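Local structure of Lin1840 protein (Listeria innocua serovar 6a, 4ZOC) at residues Asp144-Arg149 against Ala478-Pro483; Ala231-Thr236 against Leu333-Asp338; Glu514-Ser519 against Pro594-Gly599. The protein is a family 3 glycoside hydrolase that probably cleaves terminal, non-reducing beta-D-glucosyl residues and takes part in beta-1,2-glucan metabolism. The protein carries 2 engineered substitutions. All blocks are in the same frame, centred on the assembly; numbering follows the deposited sequence.

In the fold
Interaction 2 lies within the TIM-barrel part of the chain, where it joins barrel strand 233-236 to helix 322-338. Interaction 1 joins a loop of that barrel to the C-terminal family 3 domain. Interaction 3 lies within this second domain. Interactions 1 and 3 have centres 16 Å apart and touch directly: R481 NH1 forms a salt bridge with E514 OE2 (3.0 Å), and L482 CD1 packs on L515 CD1 (4.1 Å). The centre of interaction 2 is 34 Å from that of interaction 1 and 43 Å from that of interaction 3. All three lie away from the glucose pocket of W271, W409 and E473 and from the magnesium site of D648 and T650.

Interaction 1. Residues Asp144-Arg149 against Ala478-Pro483; sequences DPRWGR and ATIRLP
A type I beta turn, D144 to W147, places P145 and R146 against A478 and I480. The turn lies in the barrel loop after strand 133-134. Its partner is the irregular loop before helix 484-494 of the C-terminal domain. The contact is buried and mainly apolar. I480 points at the turn and its two branches do different work. CG2 rests against the backbone, 3.6 Å from P145 O and 3.7 Å from R146 N. With chi1 at 53°, CG1 sits between the backbone N and the carbonyl carbon, and its end CD1 reaches the P145 ring, 4.1 Å from CG. I480 is also the centre of an inverse gamma turn.

The aliphatic part of R146 runs past the other loop. CD lies 3.5 Å from A478 O, which has no hydrogen-bond partner in the model. The packing of the turn on I480 and A478 is part of the barrel-to-C-terminal-domain seam of the family 3 enzyme. The R146 chain bends at its CG-CD bond (chi3 -67°), and this brings the guanidinium back to D144. R146 grips the carboxylate side-on. NE meets OD1 of D144 at 2.9 Å, almost straight and close to the guanidinium plane, on the syn lone pair. NH2 meets D144 OD2 at 2.8 Å, from above the carboxylate plane. D144 OD1 also closes an Asx turn: it accepts from R146 N at 3.0 Å on its anti side. OD1 thus takes both R146 N and R146 NE, and the NE and NH2 bonds together fix the rotation of the guanidinium.

R508 of the C-terminal domain bonds to the carbonyl oxygens of P145 and R146. In the second subunit, G559 O and I561 O accept from R146 NH1, and D589 accepts from the backbone nitrogens of A478 and T479.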
# COMPACT_ATOMS: atom_id res chain seq x y z
N ASP A 144 5.18 -1.56 7.24
CA ASP A 144 5.95 -0.97 6.15
C ASP A 144 7.26 -0.44 6.71
O ASP A 144 7.37 0.66 7.22
CB ASP A 144 5.14 0.12 5.43
CG ASP A 144 5.82 0.62 4.18
OD1 ASP A 144 7.07 0.38 4.01
OD2 ASP A 144 5.11 1.29 3.37
N PRO A 145 8.32 -1.26 6.60
CA PRO A 145 9.59 -0.87 7.12
C PRO A 145 10.33 0.23 6.36
O PRO A 145 11.42 0.64 6.80
CB PRO A 145 10.36 -2.17 7.13
CG PRO A 145 9.75 -3.03 6.13
CD PRO A 145 8.30 -2.61 6.02
N ARG A 146 9.77 0.75 5.25
CA ARG A 146 10.35 1.99 4.62
C ARG A 146 10.23 3.13 5.58
O ARG A 146 11.11 4.01 5.65
CB ARG A 146 9.63 2.31 3.32
CG ARG A 146 9.98 1.34 2.23
CD ARG A 146 9.09 1.52 1.02
NE ARG A 146 7.70 1.17 1.30
CZ ARG A 146 6.76 1.05 0.36
NH1 ARG A 146 7.03 1.29 -0.90
NH2 ARG A 146 5.53 0.68 0.69
N TRP A 147 9.15 3.15 6.35
CA TRP A 147 8.86 4.25 7.30
C TRP A 147 9.85 4.21 8.44
O TRP A 147 9.96 3.20 9.19
CB TRP A 147 7.45 4.02 7.90
CG TRP A 147 6.83 5.15 8.59
CD1 TRP A 147 6.76 6.42 8.15
CD2 TRP A 147 6.13 5.14 9.85
NE1 TRP A 147 6.02 7.20 9.00
CE2 TRP A 147 5.60 6.45 10.04
CE3 TRP A 147 5.79 4.13 10.75
CZ2 TRP A 147 4.80 6.81 11.15
CZ3 TRP A 147 5.05 4.46 11.86
CH2 TRP A 147 4.54 5.80 12.06
N GLY A 148 10.54 5.33 8.67
CA GLY A 148 11.55 5.40 9.70
C GLY A 148 11.06 5.22 11.11
O GLY A 148 11.80 4.79 11.99
N ARG A 149 9.80 5.53 11.31
CA ARG A 149 9.17 5.47 12.66
C ARG A 149 8.76 4.06 13.11
O ARG A 149 8.33 3.91 14.23
CB ARG A 149 7.98 6.44 12.71
CG ARG A 149 8.41 7.84 12.31
CD ARG A 149 7.36 8.91 12.68
NE ARG A 149 7.51 9.16 14.10
CZ ARG A 149 7.20 10.28 14.75
NH1 ARG A 149 6.65 11.32 14.13
NH2 ARG A 149 7.46 10.33 16.05
N ALA A 478 13.16 4.54 0.65
CA ALA A 478 12.43 3.77 -0.36
C ALA A 478 12.93 2.38 -0.59
O ALA A 478 12.10 1.47 -0.80
CB ALA A 478 12.39 4.54 -1.67
N THR A 479 14.23 2.15 -0.40
CA THR A 479 14.78 0.80 -0.50
C THR A 479 15.37 0.42 0.85
O THR A 479 16.25 1.12 1.42
CB THR A 479 15.87 0.74 -1.57
OG1 THR A 479 15.29 1.18 -2.82
CG2 THR A 479 16.47 -0.60 -1.70
N ILE A 480 14.83 -0.64 1.43
CA ILE A 480 15.19 -1.01 2.80
C ILE A 480 16.45 -1.91 2.83
O ILE A 480 16.40 -3.11 3.24
CB ILE A 480 14.01 -1.67 3.55
CG1 ILE A 480 13.42 -2.83 2.77
CG2 ILE A 480 12.94 -0.62 3.80
CD1 ILE A 480 12.91 -3.92 3.70
N ARG A 481 17.55 -1.29 2.44
CA ARG A 481 18.86 -1.89 2.36
C ARG A 481 19.87 -1.03 3.10
O ARG A 481 19.68 0.16 3.23
CB ARG A 481 19.26 -2.08 0.89
CG ARG A 481 18.57 -3.20 0.19
CD ARG A 481 19.04 -3.28 -1.23
NE ARG A 481 20.41 -3.73 -1.39
CZ ARG A 481 20.76 -5.01 -1.46
NH1 ARG A 481 19.88 -5.96 -1.24
NH2 ARG A 481 22.04 -5.35 -1.63
N LEU A 482 20.91 -1.68 3.63
CA LEU A 482 22.06 -0.98 4.09
C LEU A 482 22.77 -0.41 2.90
O LEU A 482 22.44 -0.76 1.74
CB LEU A 482 23.02 -1.99 4.78
CG LEU A 482 22.65 -2.71 6.06
CD1 LEU A 482 23.66 -3.73 6.39
CD2 LEU A 482 22.57 -1.72 7.17
N PRO A 483 23.66 0.53 3.12
CA PRO A 483 24.54 0.98 2.03
C PRO A 483 25.18 -0.16 1.32
O PRO A 483 25.58 -1.18 1.98
CB PRO A 483 25.53 1.90 2.71
CG PRO A 483 24.87 2.36 3.98
CD PRO A 483 23.92 1.25 4.39

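Interaction 2. Residues Ala231-Thr236 against Leu333-Asp338; sequences AKLVMT and LNLKND
K232 and L233 meet D338 and L335 where the end of helix 322-338 lies against the start of barrel strand 233-236. This is the N-terminal end of the barrel strands: K336 of the same helix bonds to G58 O and P85 O, just before strands 59-61 and 87-90, and to Q21. The K232 side chain leaves its backbone toward the helix. CB and CG cover the first step, and the chain then bends at chi2 (-82°). That bend turns the rest of the chain, which is extended, toward the D338 carboxylate. CD comes to 3.9 Å from D338 OD2 and CE to 3.6 Å. NZ ends the chain with a salt bridge and hydrogen bond of 2.7 Å to D338 OD2. The ammonium meets this oxygen from well above the carboxylate plane, 55° out of it.

The second half of the contact is apolar. L233 and L335 cross at about a right angle, and each uses both methyl groups. L233 CD1 lies 3.9 Å from L335 CD1, and L233 CD2 lies 3.9 Å from L335 CD2. L233 also belongs to the parallel barrel sheet: its backbone bonds to A188 and V190 of strand 187-193, and its side chain touches V266 of strand 266-268.

The leucine pair is buried, while K232 and D338 are partly exposed. K232 thus probably neutralises the D338 carboxylate at the margin of an apolar patch.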
# COMPACT_ATOMS: atom_id res chain seq x y z
N ALA A 231 -3.92 5.55 30.56
CA ALA A 231 -3.00 6.58 30.00
C ALA A 231 -3.59 7.97 30.16
O ALA A 231 -4.76 8.22 29.78
CB ALA A 231 -2.69 6.33 28.53
N LYS A 232 -2.82 8.91 30.70
CA LYS A 232 -3.38 10.23 30.97
C LYS A 232 -3.66 11.11 29.80
O LYS A 232 -4.64 11.87 29.85
CB LYS A 232 -2.57 10.96 32.02
CG LYS A 232 -2.76 10.32 33.43
CD LYS A 232 -4.02 10.86 34.03
CE LYS A 232 -4.41 10.32 35.37
NZ LYS A 232 -5.77 10.89 35.66
N LEU A 233 -2.81 11.10 28.76
CA LEU A 233 -2.98 11.98 27.61
C LEU A 233 -3.01 11.16 26.30
O LEU A 233 -2.55 10.03 26.29
CB LEU A 233 -1.83 12.98 27.48
CG LEU A 233 -1.67 14.06 28.58
CD1 LEU A 233 -0.93 13.53 29.78
CD2 LEU A 233 -0.96 15.29 27.97
N VAL A 234 -3.54 11.75 25.25
CA VAL A 234 -3.43 11.24 23.90
C VAL A 234 -2.90 12.34 23.02
O VAL A 234 -3.24 13.51 23.21
CB VAL A 234 -4.79 10.73 23.41
CG1 VAL A 234 -4.74 10.27 21.94
CG2 VAL A 234 -5.22 9.58 24.27
N MET A 235 -2.10 11.99 22.01
CA MET A 235 -1.57 12.98 21.08
C MET A 235 -2.12 12.69 19.68
O MET A 235 -2.24 11.51 19.30
CB MET A 235 -0.01 12.92 21.02
CG MET A 235 0.63 13.83 19.99
SD MET A 235 2.38 13.57 19.75
CE MET A 235 3.00 14.10 21.35
N THR A 236 -2.48 13.74 18.94
CA THR A 236 -3.01 13.55 17.54
C THR A 236 -1.93 13.08 16.56
O THR A 236 -0.73 13.15 16.88
CB THR A 236 -3.60 14.86 17.01
OG1 THR A 236 -2.56 15.80 16.66
CG2 THR A 236 -4.65 15.40 18.00
N LEU A 333 -6.21 21.80 33.60
CA LEU A 333 -6.07 22.00 35.04
C LEU A 333 -6.19 20.66 35.77
O LEU A 333 -5.42 20.42 36.72
CB LEU A 333 -7.11 22.99 35.52
CG LEU A 333 -6.79 24.47 35.41
CD1 LEU A 333 -5.73 24.95 34.48
CD2 LEU A 333 -8.05 25.33 35.44
N ASN A 334 -7.10 19.77 35.32
CA ASN A 334 -7.27 18.42 35.93
C ASN A 334 -5.97 17.60 35.80
O ASN A 334 -5.57 17.03 36.75
CB ASN A 334 -8.40 17.57 35.29
CG ASN A 334 -9.78 17.94 35.82
OD1 ASN A 334 -9.90 18.60 36.83
ND2 ASN A 334 -10.81 17.56 35.09
N LEU A 335 -5.29 17.63 34.65
CA LEU A 335 -3.95 17.02 34.51
C LEU A 335 -2.97 17.56 35.54
O LEU A 335 -2.23 16.80 36.20
CB LEU A 335 -3.43 17.20 33.10
CG LEU A 335 -1.98 16.75 32.86
CD1 LEU A 335 -1.78 15.29 33.16
CD2 LEU A 335 -1.54 17.08 31.43
N LYS A 336 -2.97 18.90 35.68
CA LYS A 336 -2.01 19.51 36.55
C LYS A 336 -2.33 19.07 37.96
O LYS A 336 -1.43 18.77 38.76
CB LYS A 336 -2.00 21.01 36.44
CG LYS A 336 -1.54 21.49 35.10
CD LYS A 336 -1.68 22.95 34.80
CE LYS A 336 -0.81 23.24 33.59
NZ LYS A 336 -0.78 24.65 33.17
N ASN A 337 -3.62 18.98 38.27
CA ASN A 337 -4.05 18.51 39.61
C ASN A 337 -3.69 17.05 39.90
O ASN A 337 -3.21 16.75 40.99
CB ASN A 337 -5.55 18.82 39.82
CG ASN A 337 -5.98 18.82 41.29
OD1 ASN A 337 -5.24 19.20 42.21
ND2 ASN A 337 -7.19 18.41 41.49
N ASP A 338 -3.86 16.18 38.89
CA ASP A 338 -3.49 14.80 38.93
C ASP A 338 -2.02 14.64 39.24
O ASP A 338 -1.65 13.68 39.89
CB ASP A 338 -3.86 14.09 37.61
CG ASP A 338 -5.38 13.91 37.44
OD1 ASP A 338 -6.18 14.16 38.38
OD2 ASP A 338 -5.80 13.47 36.36

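Interaction 3. Residues Glu514-Ser519 against Pro594-Gly599; sequences ELAESS and PFYPFG
The backbones of 514-519 and 594-599 stay well apart, the nearest CA atoms being those of A516 and F595 at 10.0 Å, so side chains make the contact. F595 and Y596 both face F554 and form a classic beta bulge. Two consecutive aromatic side chains thereby reach the same alanine of helix 513-517, in the C-terminal family 3 domain.

A516 CB points at the aromatic pair. It meets F595 at the ring edge, near the ring plane, 4.0 Å from CE2 and 4.1 Å from CZ. The same methyl lies 3.6 Å from Y596 OH. F595 holds its CG anti to the backbone N (chi1 -168°), which swings the ring out to the helix. The two rings also touch each other: F595 CD2 stands 3.5 Å above the plane of the Y596 ring, offset toward its rim. The Y596 hydroxyl is not left to the apolar methyl alone. It is hydrogen-bonded to E379 OE2 of strand 376-380. The A516 side chain also touches E379. Y596 further packs on L378 of that strand, and L515 on I502 of strand 500-505. Helix, loop and the mixed six-stranded sheet of the domain thus come together here.

Two serine hydroxyls bond back to the carbonyls of E514 and L515. S518 OG donates to E514 O at 3.0 Å, almost in line with the carbonyl bond. L515 O has two partners. S518 N reaches it at 3.1 Å. On the opposite face of the carbonyl plane, S519 OG lies 2.8 Å from L515 O, 36° out of that plane, and is also bonded to A521 O.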
# COMPACT_ATOMS: atom_id res chain seq x y z
N GLU A 514 21.18 -11.42 1.66
CA GLU A 514 22.62 -11.45 1.23
C GLU A 514 23.53 -11.52 2.43
O GLU A 514 24.63 -12.06 2.32
CB GLU A 514 22.97 -10.25 0.40
CG GLU A 514 22.23 -10.27 -0.92
CD GLU A 514 22.17 -8.91 -1.56
OE1 GLU A 514 23.19 -8.20 -1.60
OE2 GLU A 514 21.09 -8.53 -2.05
N LEU A 515 23.08 -11.07 3.62
CA LEU A 515 23.91 -11.18 4.80
C LEU A 515 23.85 -12.57 5.37
O LEU A 515 24.87 -13.13 5.71
CB LEU A 515 23.47 -10.13 5.83
CG LEU A 515 23.51 -8.69 5.32
CD1 LEU A 515 23.01 -7.73 6.37
CD2 LEU A 515 24.83 -8.21 4.79
N ALA A 516 22.65 -13.13 5.47
CA ALA A 516 22.47 -14.48 6.00
C ALA A 516 23.26 -15.47 5.16
O ALA A 516 23.85 -16.42 5.68
CB ALA A 516 21.02 -14.87 5.99
N GLU A 517 23.21 -15.26 3.86
CA GLU A 517 23.98 -16.15 2.94
C GLU A 517 25.53 -15.95 2.92
O GLU A 517 26.25 -16.79 2.38
CB GLU A 517 23.38 -16.06 1.54
CG GLU A 517 21.98 -16.72 1.53
CD GLU A 517 21.23 -16.66 0.22
OE1 GLU A 517 21.79 -16.11 -0.78
OE2 GLU A 517 20.03 -17.16 0.23
N SER A 518 26.03 -14.83 3.39
CA SER A 518 27.42 -14.49 3.35
C SER A 518 28.08 -14.73 4.74
O SER A 518 29.26 -14.40 4.94
CB SER A 518 27.55 -13.01 3.04
OG SER A 518 27.47 -12.66 1.64
N SER A 519 27.33 -15.28 5.70
CA SER A 519 27.87 -15.46 7.05
C SER A 519 27.37 -16.78 7.64
O SER A 519 26.45 -17.40 7.09
CB SER A 519 27.43 -14.29 7.96
OG SER A 519 26.00 -14.20 8.09
N PRO A 594 7.80 -13.98 3.83
CA PRO A 594 8.90 -13.07 4.13
C PRO A 594 10.19 -13.89 4.36
O PRO A 594 10.12 -15.12 4.55
CB PRO A 594 8.43 -12.38 5.44
CG PRO A 594 7.58 -13.43 6.08
CD PRO A 594 6.88 -14.14 4.93
N PHE A 595 11.33 -13.24 4.27
CA PHE A 595 12.58 -13.93 4.51
C PHE A 595 12.61 -14.51 5.91
O PHE A 595 13.05 -15.65 6.16
CB PHE A 595 13.78 -13.02 4.23
CG PHE A 595 15.07 -13.79 4.18
CD1 PHE A 595 15.36 -14.53 3.05
CD2 PHE A 595 15.99 -13.76 5.23
CE1 PHE A 595 16.49 -15.28 2.99
CE2 PHE A 595 17.14 -14.49 5.18
CZ PHE A 595 17.39 -15.25 4.03
N TYR A 596 12.17 -13.74 6.88
CA TYR A 596 11.92 -14.26 8.24
C TYR A 596 10.56 -13.75 8.76
O TYR A 596 10.18 -12.59 8.51
CB TYR A 596 12.96 -13.74 9.25
CG TYR A 596 14.43 -14.09 8.95
CD1 TYR A 596 14.84 -15.41 8.97
CD2 TYR A 596 15.41 -13.09 8.80
CE1 TYR A 596 16.16 -15.74 8.78
CE2 TYR A 596 16.74 -13.42 8.64
CZ TYR A 596 17.11 -14.75 8.60
OH TYR A 596 18.46 -15.11 8.44
N PRO A 597 9.80 -14.62 9.41
CA PRO A 597 8.45 -14.29 9.82
C PRO A 597 8.30 -13.84 11.26
O PRO A 597 9.18 -13.99 12.05
CB PRO A 597 7.72 -15.62 9.61
CG PRO A 597 8.78 -16.62 10.03
CD PRO A 597 10.06 -16.08 9.51
N PHE A 598 7.10 -13.32 11.55
CA PHE A 598 6.69 -12.91 12.83
C PHE A 598 6.91 -14.14 13.80
O PHE A 598 6.49 -15.26 13.51
CB PHE A 598 5.24 -12.56 12.83
CG PHE A 598 4.74 -12.04 14.18
CD1 PHE A 598 4.87 -10.70 14.52
CD2 PHE A 598 4.18 -12.91 15.10
CE1 PHE A 598 4.43 -10.23 15.75
CE2 PHE A 598 3.72 -12.45 16.36
CZ PHE A 598 3.84 -11.11 16.66
N GLY A 599 7.46 -13.84 14.95
CA GLY A 599 7.59 -14.78 16.06
C GLY A 599 8.81 -15.70 15.91
O GLY A 599 9.01 -16.51 16.76